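Local coordinates for interferon (Danio rerio, PDB 3PIV), which probably acts as a secreted antiviral cytokine that signals by binding a cytokine receptor, as type I interferons do, at residues Asp67-Met72 with Asp84-Leu89; Val52-Leu57 with Ile114-His119; Ile63-Ala68 with Arg121-Ile126. All coordinates share one frame; numbering follows the deposited sequence.

Interaction 1. Residues Asp67-Met72 with Asp84-Leu89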
loop_
_atom_site.group_PDB
_atom_site.type_symbol
_atom_site.label_atom_id
_atom_site.label_comp_id
_atom_site.label_asym_id
_atom_site.label_seq_id
_atom_site.Cartn_x
_atom_site.Cartn_y
_atom_site.Cartn_z
ATOM N N ASP A 67 2.549 -4.088 -9.666
ATOM C CA ASP A 67 3.587 -4.610 -10.553
ATOM C C ASP A 67 2.931 -5.583 -11.520
ATOM O O ASP A 67 3.182 -6.782 -11.459
ATOM C CB ASP A 67 4.655 -5.328 -9.705
ATOM C CG ASP A 67 5.886 -5.774 -10.521
ATOM O OD1 ASP A 67 6.087 -5.282 -11.651
ATOM O OD2 ASP A 67 6.664 -6.622 -10.016
ATOM N N ALA A 68 2.081 -5.064 -12.402
ATOM C CA ALA A 68 1.223 -5.914 -13.226
ATOM C C ALA A 68 1.044 -5.379 -14.647
ATOM O O ALA A 68 -0.042 -5.442 -15.210
ATOM C CB ALA A 68 -0.148 -6.105 -12.548
ATOM N N ARG A 69 2.117 -4.845 -15.212
ATOM C CA ARG A 69 2.096 -4.316 -16.565
ATOM C C ARG A 69 1.433 -5.286 -17.550
ATOM O O ARG A 69 0.672 -4.877 -18.413
ATOM C CB ARG A 69 3.517 -3.979 -16.995
ATOM C CG ARG A 69 4.592 -4.668 -16.130
ATOM C CD ARG A 69 4.732 -4.159 -14.645
ATOM N NE ARG A 69 6.114 -3.740 -14.418
ATOM C CZ ARG A 69 6.570 -2.502 -14.627
ATOM N NH1 ARG A 69 5.745 -1.529 -15.056
ATOM N NH2 ARG A 69 7.854 -2.237 -14.412
ATOM N N GLU A 70 1.710 -6.573 -17.380
ATOM C CA GLU A 70 1.141 -7.613 -18.223
ATOM C C GLU A 70 -0.392 -7.673 -18.182
ATOM O O GLU A 70 -1.002 -8.302 -19.049
ATOM C CB GLU A 70 1.747 -8.976 -17.868
ATOM C CG GLU A 70 1.187 -9.654 -16.612
ATOM C CD GLU A 70 1.912 -9.265 -15.321
ATOM O OE1 GLU A 70 2.277 -8.081 -15.143
ATOM O OE2 GLU A 70 2.115 -10.158 -14.466
ATOM N N HIS A 71 -1.006 -7.007 -17.202
ATOM C CA HIS A 71 -2.474 -6.982 -17.056
ATOM C C HIS A 71 -3.078 -5.593 -17.145
ATOM O O HIS A 71 -4.181 -5.367 -16.643
ATOM C CB HIS A 71 -2.913 -7.585 -15.711
ATOM C CG HIS A 71 -2.543 -9.023 -15.552
ATOM N ND1 HIS A 71 -1.733 -9.478 -14.535
ATOM C CD2 HIS A 71 -2.860 -10.110 -16.295
ATOM C CE1 HIS A 71 -1.574 -10.784 -14.652
ATOM N NE2 HIS A 71 -2.246 -11.191 -15.712
ATOM N N MET A 72 -2.367 -4.668 -17.773
ATOM C CA MET A 72 -2.792 -3.279 -17.789
ATOM C C MET A 72 -3.068 -2.708 -19.180
ATOM O O MET A 72 -3.079 -1.492 -19.345
ATOM C CB MET A 72 -1.768 -2.411 -17.047
ATOM C CG MET A 72 -1.763 -2.638 -15.534
ATOM S SD MET A 72 -0.424 -1.788 -14.692
ATOM C CE MET A 72 -0.976 -1.916 -12.993
ATOM N N ASP A 84 8.098 4.012 -11.420
ATOM C CA ASP A 84 8.579 4.941 -10.401
ATOM C C ASP A 84 7.836 4.742 -9.080
ATOM O O ASP A 84 8.440 4.781 -7.998
ATOM C CB ASP A 84 8.476 6.387 -10.883
ATOM C CG ASP A 84 9.474 6.698 -11.992
ATOM O OD1 ASP A 84 10.564 6.089 -11.990
ATOM O OD2 ASP A 84 9.170 7.543 -12.857
ATOM N N PHE A 85 6.530 4.507 -9.184
ATOM C CA PHE A 85 5.680 4.315 -8.020
ATOM C C PHE A 85 6.166 3.109 -7.237
ATOM O O PHE A 85 6.312 3.162 -6.009
ATOM C CB PHE A 85 4.236 4.111 -8.469
ATOM C CG PHE A 85 3.265 3.940 -7.343
ATOM C CD1 PHE A 85 2.778 2.691 -7.019
ATOM C CD2 PHE A 85 2.817 5.042 -6.622
ATOM C CE1 PHE A 85 1.868 2.530 -5.971
ATOM C CE2 PHE A 85 1.910 4.894 -5.585
ATOM C CZ PHE A 85 1.434 3.634 -5.257
ATOM N N LEU A 86 6.415 2.020 -7.963
ATOM C CA LEU A 86 6.915 0.790 -7.373
ATOM C C LEU A 86 8.222 1.038 -6.644
ATOM O O LEU A 86 8.447 0.523 -5.549
ATOM C CB LEU A 86 7.178 -0.254 -8.463
ATOM C CG LEU A 86 6.000 -0.749 -9.287
ATOM C CD1 LEU A 86 6.471 -1.871 -10.253
ATOM C CD2 LEU A 86 4.915 -1.246 -8.351
ATOM N N ASN A 87 9.087 1.816 -7.282
ATOM C CA ASN A 87 10.437 2.049 -6.789
ATOM C C ASN A 87 10.460 2.920 -5.547
ATOM O O ASN A 87 11.171 2.639 -4.594
ATOM C CB ASN A 87 11.284 2.681 -7.894
ATOM C CG ASN A 87 11.796 1.653 -8.878
ATOM O OD1 ASN A 87 11.954 0.475 -8.534
ATOM N ND2 ASN A 87 12.070 2.085 -10.105
ATOM N N ILE A 88 9.674 3.983 -5.558
ATOM C CA ILE A 88 9.624 4.854 -4.399
ATOM C C ILE A 88 9.199 4.029 -3.177
ATOM O O ILE A 88 9.826 4.071 -2.119
ATOM C CB ILE A 88 8.718 6.085 -4.662
ATOM C CG1 ILE A 88 9.251 7.317 -3.937
ATOM C CG2 ILE A 88 7.279 5.827 -4.262
ATOM C CD1 ILE A 88 8.829 7.400 -2.492
ATOM N N LEU A 89 8.158 3.230 -3.334
ATOM C CA LEU A 89 7.682 2.437 -2.210
ATOM C C LEU A 89 8.655 1.309 -1.834
ATOM O O LEU A 89 8.726 0.909 -0.673
ATOM C CB LEU A 89 6.277 1.882 -2.484
ATOM C CG LEU A 89 5.151 2.894 -2.770
ATOM C CD1 LEU A 89 3.839 2.148 -2.970
ATOM C CD2 LEU A 89 4.993 3.882 -1.642
#

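Interaction 2. Residues Val52-Leu57 with Ile114-His119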
loop_
_atom_site.group_PDB
_atom_site.type_symbol
_atom_site.label_atom_id
_atom_site.label_comp_id
_atom_site.label_asym_id
_atom_site.label_seq_id
_atom_site.Cartn_x
_atom_site.Cartn_y
_atom_site.Cartn_z
ATOM N N VAL A 52 5.386 -0.429 12.268
ATOM C CA VAL A 52 6.424 -0.528 11.253
ATOM C C VAL A 52 6.344 -1.843 10.476
ATOM O O VAL A 52 6.504 -1.856 9.261
ATOM C CB VAL A 52 7.814 -0.401 11.878
ATOM C CG1 VAL A 52 8.904 -0.633 10.820
ATOM C CG2 VAL A 52 7.967 0.973 12.548
ATOM N N LYS A 53 6.111 -2.947 11.180
ATOM C CA LYS A 53 5.948 -4.237 10.532
ATOM C C LYS A 53 4.778 -4.156 9.578
ATOM O O LYS A 53 4.840 -4.681 8.478
ATOM C CB LYS A 53 5.675 -5.335 11.553
ATOM C CG LYS A 53 6.843 -5.666 12.468
ATOM C CD LYS A 53 6.532 -6.934 13.231
ATOM C CE LYS A 53 7.441 -7.111 14.429
ATOM N NZ LYS A 53 7.460 -8.553 14.841
ATOM N N PHE A 54 3.710 -3.501 10.031
ATOM C CA PHE A 54 2.505 -3.278 9.234
ATOM C C PHE A 54 2.759 -2.393 8.017
ATOM O O PHE A 54 2.149 -2.583 6.960
ATOM C CB PHE A 54 1.405 -2.630 10.085
ATOM C CG PHE A 54 0.132 -2.362 9.315
ATOM C CD1 PHE A 54 -0.776 -3.381 9.077
ATOM C CD2 PHE A 54 -0.133 -1.098 8.791
ATOM C CE1 PHE A 54 -1.947 -3.148 8.350
ATOM C CE2 PHE A 54 -1.312 -0.847 8.063
ATOM C CZ PHE A 54 -2.217 -1.871 7.845
ATOM N N LEU A 55 3.629 -1.398 8.170
ATOM C CA LEU A 55 3.948 -0.538 7.043
ATOM C C LEU A 55 4.718 -1.343 5.989
ATOM O O LEU A 55 4.439 -1.229 4.800
ATOM C CB LEU A 55 4.736 0.684 7.480
ATOM C CG LEU A 55 3.911 1.742 8.207
ATOM C CD1 LEU A 55 4.830 2.800 8.784
ATOM C CD2 LEU A 55 2.873 2.372 7.268
ATOM N N VAL A 56 5.654 -2.172 6.433
ATOM C CA VAL A 56 6.416 -2.993 5.499
ATOM C C VAL A 56 5.506 -3.962 4.772
ATOM O O VAL A 56 5.585 -4.068 3.555
ATOM C CB VAL A 56 7.540 -3.787 6.166
ATOM C CG1 VAL A 56 8.185 -4.764 5.148
ATOM C CG2 VAL A 56 8.574 -2.842 6.718
ATOM N N LEU A 57 4.640 -4.651 5.515
ATOM C CA LEU A 57 3.705 -5.599 4.921
ATOM C C LEU A 57 2.845 -4.939 3.857
ATOM O O LEU A 57 2.741 -5.444 2.742
ATOM C CB LEU A 57 2.801 -6.229 5.990
ATOM C CG LEU A 57 3.441 -7.278 6.899
ATOM C CD1 LEU A 57 2.477 -7.641 7.977
ATOM C CD2 LEU A 57 3.887 -8.526 6.096
ATOM N N ILE A 114 -2.487 -11.185 8.781
ATOM C CA ILE A 114 -3.568 -11.975 8.214
ATOM C C ILE A 114 -4.637 -11.110 7.526
ATOM O O ILE A 114 -5.019 -11.372 6.385
ATOM C CB ILE A 114 -4.225 -12.857 9.309
ATOM C CG1 ILE A 114 -3.175 -13.808 9.919
ATOM C CG2 ILE A 114 -5.412 -13.601 8.730
ATOM C CD1 ILE A 114 -3.650 -14.653 11.081
ATOM N N ARG A 115 -5.114 -10.076 8.216
ATOM C CA ARG A 115 -6.170 -9.225 7.682
ATOM C C ARG A 115 -5.711 -8.430 6.464
ATOM O O ARG A 115 -6.420 -8.383 5.465
ATOM C CB ARG A 115 -6.714 -8.288 8.769
ATOM C CG ARG A 115 -7.212 -9.032 10.019
ATOM C CD ARG A 115 -7.568 -8.081 11.174
ATOM N NE ARG A 115 -8.654 -7.163 10.826
ATOM C CZ ARG A 115 -9.219 -6.305 11.674
ATOM N NH1 ARG A 115 -8.809 -6.246 12.922
ATOM N NH2 ARG A 115 -10.196 -5.514 11.270
ATOM N N ILE A 116 -4.530 -7.814 6.538
ATOM C CA ILE A 116 -4.035 -7.043 5.395
ATOM C C ILE A 116 -3.823 -7.935 4.165
ATOM O O ILE A 116 -4.153 -7.550 3.041
ATOM C CB ILE A 116 -2.762 -6.203 5.723
ATOM C CG1 ILE A 116 -2.543 -5.127 4.655
ATOM C CG2 ILE A 116 -1.502 -7.094 5.863
ATOM C CD1 ILE A 116 -3.664 -4.125 4.522
ATOM N N LYS A 117 -3.264 -9.121 4.338
ATOM C CA LYS A 117 -3.139 -10.062 3.242
ATOM C C LYS A 117 -4.507 -10.376 2.679
ATOM O O LYS A 117 -4.728 -10.316 1.524
ATOM C CB LYS A 117 -2.500 -11.330 3.699
ATOM C CG LYS A 117 -2.242 -12.261 2.599
ATOM C CD LYS A 117 -1.643 -13.538 3.023
ATOM C CE LYS A 117 -0.606 -14.021 2.041
ATOM N NZ LYS A 117 -0.257 -15.462 2.178
ATOM N N ARG A 118 -5.425 -10.685 3.567
ATOM C CA ARG A 118 -6.795 -10.975 3.175
ATOM C C ARG A 118 -7.393 -9.846 2.313
ATOM O O ARG A 118 -8.062 -10.091 1.300
ATOM C CB ARG A 118 -7.617 -11.195 4.442
ATOM C CG ARG A 118 -9.027 -11.683 4.245
ATOM C CD ARG A 118 -9.695 -11.882 5.618
ATOM N NE ARG A 118 -9.243 -13.103 6.287
ATOM C CZ ARG A 118 -9.009 -13.208 7.591
ATOM N NH1 ARG A 118 -9.164 -12.161 8.395
ATOM N NH2 ARG A 118 -8.618 -14.367 8.096
ATOM N N HIS A 119 -7.153 -8.602 2.709
ATOM C CA HIS A 119 -7.646 -7.485 1.919
ATOM C C HIS A 119 -7.008 -7.430 0.521
ATOM O O HIS A 119 -7.693 -7.253 -0.484
ATOM C CB HIS A 119 -7.443 -6.168 2.669
ATOM C CG HIS A 119 -7.523 -4.958 1.796
ATOM N ND1 HIS A 119 -8.687 -4.569 1.168
ATOM C CD2 HIS A 119 -6.584 -4.049 1.445
ATOM C CE1 HIS A 119 -8.465 -3.465 0.477
ATOM N NE2 HIS A 119 -7.194 -3.134 0.617
#

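Interaction 3. Residues Ile63-Ala68 with Arg121-Ile126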
loop_
_atom_site.group_PDB
_atom_site.type_symbol
_atom_site.label_atom_id
_atom_site.label_comp_id
_atom_site.label_asym_id
_atom_site.label_seq_id
_atom_site.Cartn_x
_atom_site.Cartn_y
_atom_site.Cartn_z
ATOM N N ILE A 63 3.139 -2.813 -3.730
ATOM C CA ILE A 63 4.108 -3.010 -4.801
ATOM C C ILE A 63 3.696 -4.215 -5.645
ATOM O O ILE A 63 3.639 -4.147 -6.865
ATOM C CB ILE A 63 5.537 -3.210 -4.254
ATOM C CG1 ILE A 63 6.040 -1.907 -3.626
ATOM C CG2 ILE A 63 6.456 -3.693 -5.351
ATOM C CD1 ILE A 63 6.962 -2.096 -2.443
ATOM N N HIS A 64 3.356 -5.302 -4.973
ATOM C CA HIS A 64 3.024 -6.535 -5.660
ATOM C C HIS A 64 1.765 -6.408 -6.500
ATOM O O HIS A 64 1.697 -6.936 -7.620
ATOM C CB HIS A 64 2.919 -7.670 -4.650
ATOM C CG HIS A 64 4.225 -7.978 -3.985
ATOM N ND1 HIS A 64 4.316 -8.565 -2.745
ATOM C CD2 HIS A 64 5.499 -7.764 -4.400
ATOM C CE1 HIS A 64 5.594 -8.713 -2.423
ATOM N NE2 HIS A 64 6.329 -8.234 -3.410
ATOM N N LEU A 65 0.784 -5.688 -5.967
ATOM C CA LEU A 65 -0.486 -5.480 -6.664
ATOM C C LEU A 65 -0.276 -4.688 -7.945
ATOM O O LEU A 65 -0.880 -4.988 -8.985
ATOM C CB LEU A 65 -1.470 -4.730 -5.753
ATOM C CG LEU A 65 -2.883 -4.460 -6.276
ATOM C CD1 LEU A 65 -3.566 -5.748 -6.697
ATOM C CD2 LEU A 65 -3.716 -3.727 -5.238
ATOM N N MET A 66 0.590 -3.678 -7.871
ATOM C CA MET A 66 0.715 -2.682 -8.944
ATOM C C MET A 66 1.712 -3.113 -10.011
ATOM O O MET A 66 1.724 -2.568 -11.106
ATOM C CB MET A 66 1.119 -1.319 -8.367
ATOM C CG MET A 66 0.022 -0.662 -7.505
ATOM S SD MET A 66 -1.434 -0.201 -8.449
ATOM C CE MET A 66 -0.897 1.287 -9.284
ATOM N N ASP A 67 2.549 -4.088 -9.666
ATOM C CA ASP A 67 3.587 -4.610 -10.553
ATOM C C ASP A 67 2.931 -5.583 -11.520
ATOM O O ASP A 67 3.182 -6.782 -11.459
ATOM C CB ASP A 67 4.655 -5.328 -9.705
ATOM C CG ASP A 67 5.886 -5.774 -10.521
ATOM O OD1 ASP A 67 6.087 -5.282 -11.651
ATOM O OD2 ASP A 67 6.664 -6.622 -10.016
ATOM N N ALA A 68 2.081 -5.064 -12.402
ATOM C CA ALA A 68 1.223 -5.914 -13.226
ATOM C C ALA A 68 1.044 -5.379 -14.647
ATOM O O ALA A 68 -0.042 -5.442 -15.210
ATOM C CB ALA A 68 -0.148 -6.105 -12.548
ATOM N N ARG A 121 -5.675 -9.818 -1.170
ATOM C CA ARG A 121 -6.216 -10.963 -1.868
ATOM C C ARG A 121 -7.511 -10.611 -2.544
ATOM O O ARG A 121 -7.737 -10.941 -3.689
ATOM C CB ARG A 121 -6.532 -12.084 -0.904
ATOM C CG ARG A 121 -5.626 -13.172 -0.914
ATOM C CD ARG A 121 -5.381 -13.792 -2.267
ATOM N NE ARG A 121 -4.014 -14.288 -2.336
ATOM C CZ ARG A 121 -3.631 -15.499 -2.708
ATOM N NH1 ARG A 121 -4.506 -16.407 -3.125
ATOM N NH2 ARG A 121 -2.332 -15.780 -2.670
ATOM N N THR A 122 -8.349 -9.940 -1.778
ATOM C CA THR A 122 -9.661 -9.542 -2.282
ATOM C C THR A 122 -9.513 -8.651 -3.506
ATOM O O THR A 122 -10.225 -8.815 -4.509
ATOM C CB THR A 122 -10.469 -8.789 -1.208
ATOM O OG1 THR A 122 -10.806 -9.691 -0.150
ATOM C CG2 THR A 122 -11.731 -8.206 -1.797
ATOM N N LEU A 123 -8.586 -7.701 -3.416
ATOM C CA LEU A 123 -8.366 -6.752 -4.500
ATOM C C LEU A 123 -7.925 -7.492 -5.756
ATOM O O LEU A 123 -8.429 -7.246 -6.838
ATOM C CB LEU A 123 -7.308 -5.720 -4.103
ATOM C CG LEU A 123 -7.682 -4.788 -2.953
ATOM C CD1 LEU A 123 -6.493 -3.898 -2.555
ATOM C CD2 LEU A 123 -8.867 -3.932 -3.376
ATOM N N LYS A 124 -6.977 -8.404 -5.611
ATOM C CA LYS A 124 -6.527 -9.183 -6.758
ATOM C C LYS A 124 -7.696 -9.999 -7.347
ATOM O O LYS A 124 -7.873 -10.070 -8.569
ATOM C CB LYS A 124 -5.375 -10.095 -6.350
ATOM C CG LYS A 124 -4.704 -10.806 -7.520
ATOM C CD LYS A 124 -3.709 -9.891 -8.231
ATOM C CE LYS A 124 -3.237 -10.494 -9.545
ATOM N NZ LYS A 124 -2.803 -11.920 -9.377
ATOM N N LYS A 125 -8.498 -10.605 -6.473
ATOM C CA LYS A 125 -9.655 -11.364 -6.915
ATOM C C LYS A 125 -10.583 -10.514 -7.760
ATOM O O LYS A 125 -11.073 -10.959 -8.792
ATOM C CB LYS A 125 -10.430 -11.928 -5.723
ATOM C CG LYS A 125 -11.653 -12.719 -6.156
ATOM C CD LYS A 125 -12.351 -13.387 -4.985
ATOM C CE LYS A 125 -13.290 -14.480 -5.479
ATOM N NZ LYS A 125 -14.216 -14.973 -4.418
ATOM N N ILE A 126 -10.822 -9.284 -7.310
ATOM C CA ILE A 126 -11.699 -8.364 -8.021
ATOM C C ILE A 126 -11.155 -8.059 -9.414
ATOM O O ILE A 126 -11.900 -8.012 -10.399
ATOM C CB ILE A 126 -11.846 -7.045 -7.242
ATOM C CG1 ILE A 126 -12.816 -7.221 -6.072
ATOM C CG2 ILE A 126 -12.294 -5.922 -8.166
ATOM C CD1 ILE A 126 -12.737 -6.107 -5.050
#

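Interaction 1. Residues Asp67-Met72 with Asp84-Leu89
Leu-86 meets Asp-67 with both of its methyls. Its CD1 packs against the carboxylate arm, lying 3.7 Å from Asp-67 OD1 and 3.9 Å from Asp-67 CB, while its CD2 comes within 3.9 Å of the backbone N of Asp-67. The two side chains cross at about a right angle. Asp-67 has its CG anti to the backbone N (chi1 -173°), which carries the carboxylate out beside CD1. The same methyl also sits over one face of the Arg-69 guanidinium, a looser approach of 4.4 Å between Leu-86 CD1 and Arg-69 NH2. Behind this first shell, a salt bridge of 3.2 Å from Arg-69 NE to Asp-67 OD1 steadies both groups. Arg-69 is also tied to the neighbouring helix, with its NH2 in a salt bridge to Glu-83 and its NH1 in a weak hydrogen bond to Gln-79. Leu-86 is buried and also packs on Met-66, whereas Asp-67 is exposed. Asp-67, the first residue to leave helical geometry after helix 48-66, is the centre of an inverse gamma turn. The arrangement belongs to an antiparallel helical hairpin, helices 48-66 and 79-101, in the interferon helical bundle.

Interaction 2. Residues Val52-Leu57 with Ile114-His119
Apolar packing makes up the whole contact, with Ile-116 reaching both Phe-54 and Leu-57 on the facing helix. The closest approach is between Phe-54 CE1 and Ile-116 CB, 4.1 Å apart, where the isoleucine comes to the ring obliquely. Phe-54 has its CG anti to the backbone N (chi1 180°), which swings the ring out from the side of its helix and over to Ile-116. The second touch is looser, 4.4 Å from Leu-57 CB to Ile-116 CG2. Here the beta-branch matters: CG1 stands anti to the backbone N (chi1 -163°), leaving CG2 between N and the carbonyl carbon and directed at Leu-57.

These residues join helix 48-66 to helix 111-129, which run in the same direction in the helical bundle of the alpha/beta interferon family. Helix 79-101 lies between them in the sequence, so the pair is not a simple hairpin.

Other side chains complete the surroundings of the ring: Tyr-40 of helix 37-44 meets Phe-54 edge-to-face, Leu-39 and Met-43 of that helix touch it as well, and Tyr-112 packs on both Phe-54 and Leu-57.

Polar bonding stays within each helix or goes to other partners. Leu-57 N donates to Lys-53 O at 3.0 Å, and His-119 N donates to Arg-115 O at 2.9 Å. At the far end of its segment, His-119 NE2 is hydrogen-bonded to His-147 NE2 of helix 134-158.

Interaction 3. Residues Ile63-Ala68 with Arg121-Ile126
Leu-65, Leu-123 and Lys-124 bring no ring, amide or carboxylate to this contact, so there is no face or edge to stack on; leucine methyls and a lysine chain do the touching. CD2 of Leu-65 meets CD1 of Leu-123 methyl to methyl at 3.9 Å, and the two side chains cross at about a right angle. Leu-65 CB does not aim straight at the other helix. With CG anti to the backbone N (chi1 -178°), however, the fork at its end reaches across, and its other methyl, CD1, comes to 4.4 Å from Lys-124 CD. The touch is made by the aliphatic part of Lys-124, at CD, not by its amino group.

Here helix 48-66, near its C-terminal end, packs on helix 111-129 as part of the interferon helical bundle, the nearest CA atoms, those of Leu-65 and Lys-124, being 7.1 Å apart. Helix 134-158 adds Ile-140 against Leu-65 and Val-143 against Leu-123. Phe-120 and Leu-127 of helix 111-129 also touch Leu-65, while Tyr-132 packs on Lys-124, which is partly exposed.

Interactions 2 and 3 join the same two elements, helices 48-66 and 111-129, at points whose centres lie about 14 Å apart, and both are buried and apolar. They differ in make-up: interaction 2 adds an aromatic ring to its aliphatic side chains, while interaction 3 uses leucine methyls and the aliphatic part of a lysine. Interaction 1 ties the loop that follows helix 48-66 to helix 79-101 instead; it is only partly buried, and its single buried leucine faces a charged pair toward the surface. Interactions 1 and 3 share Asp-67 and Ala-68 and touch directly, Leu-86 CD2 lying 3.8 Å from Met-66 CB. Interactions 1 and 2 flank the middle of the molecule and make no contact with each other.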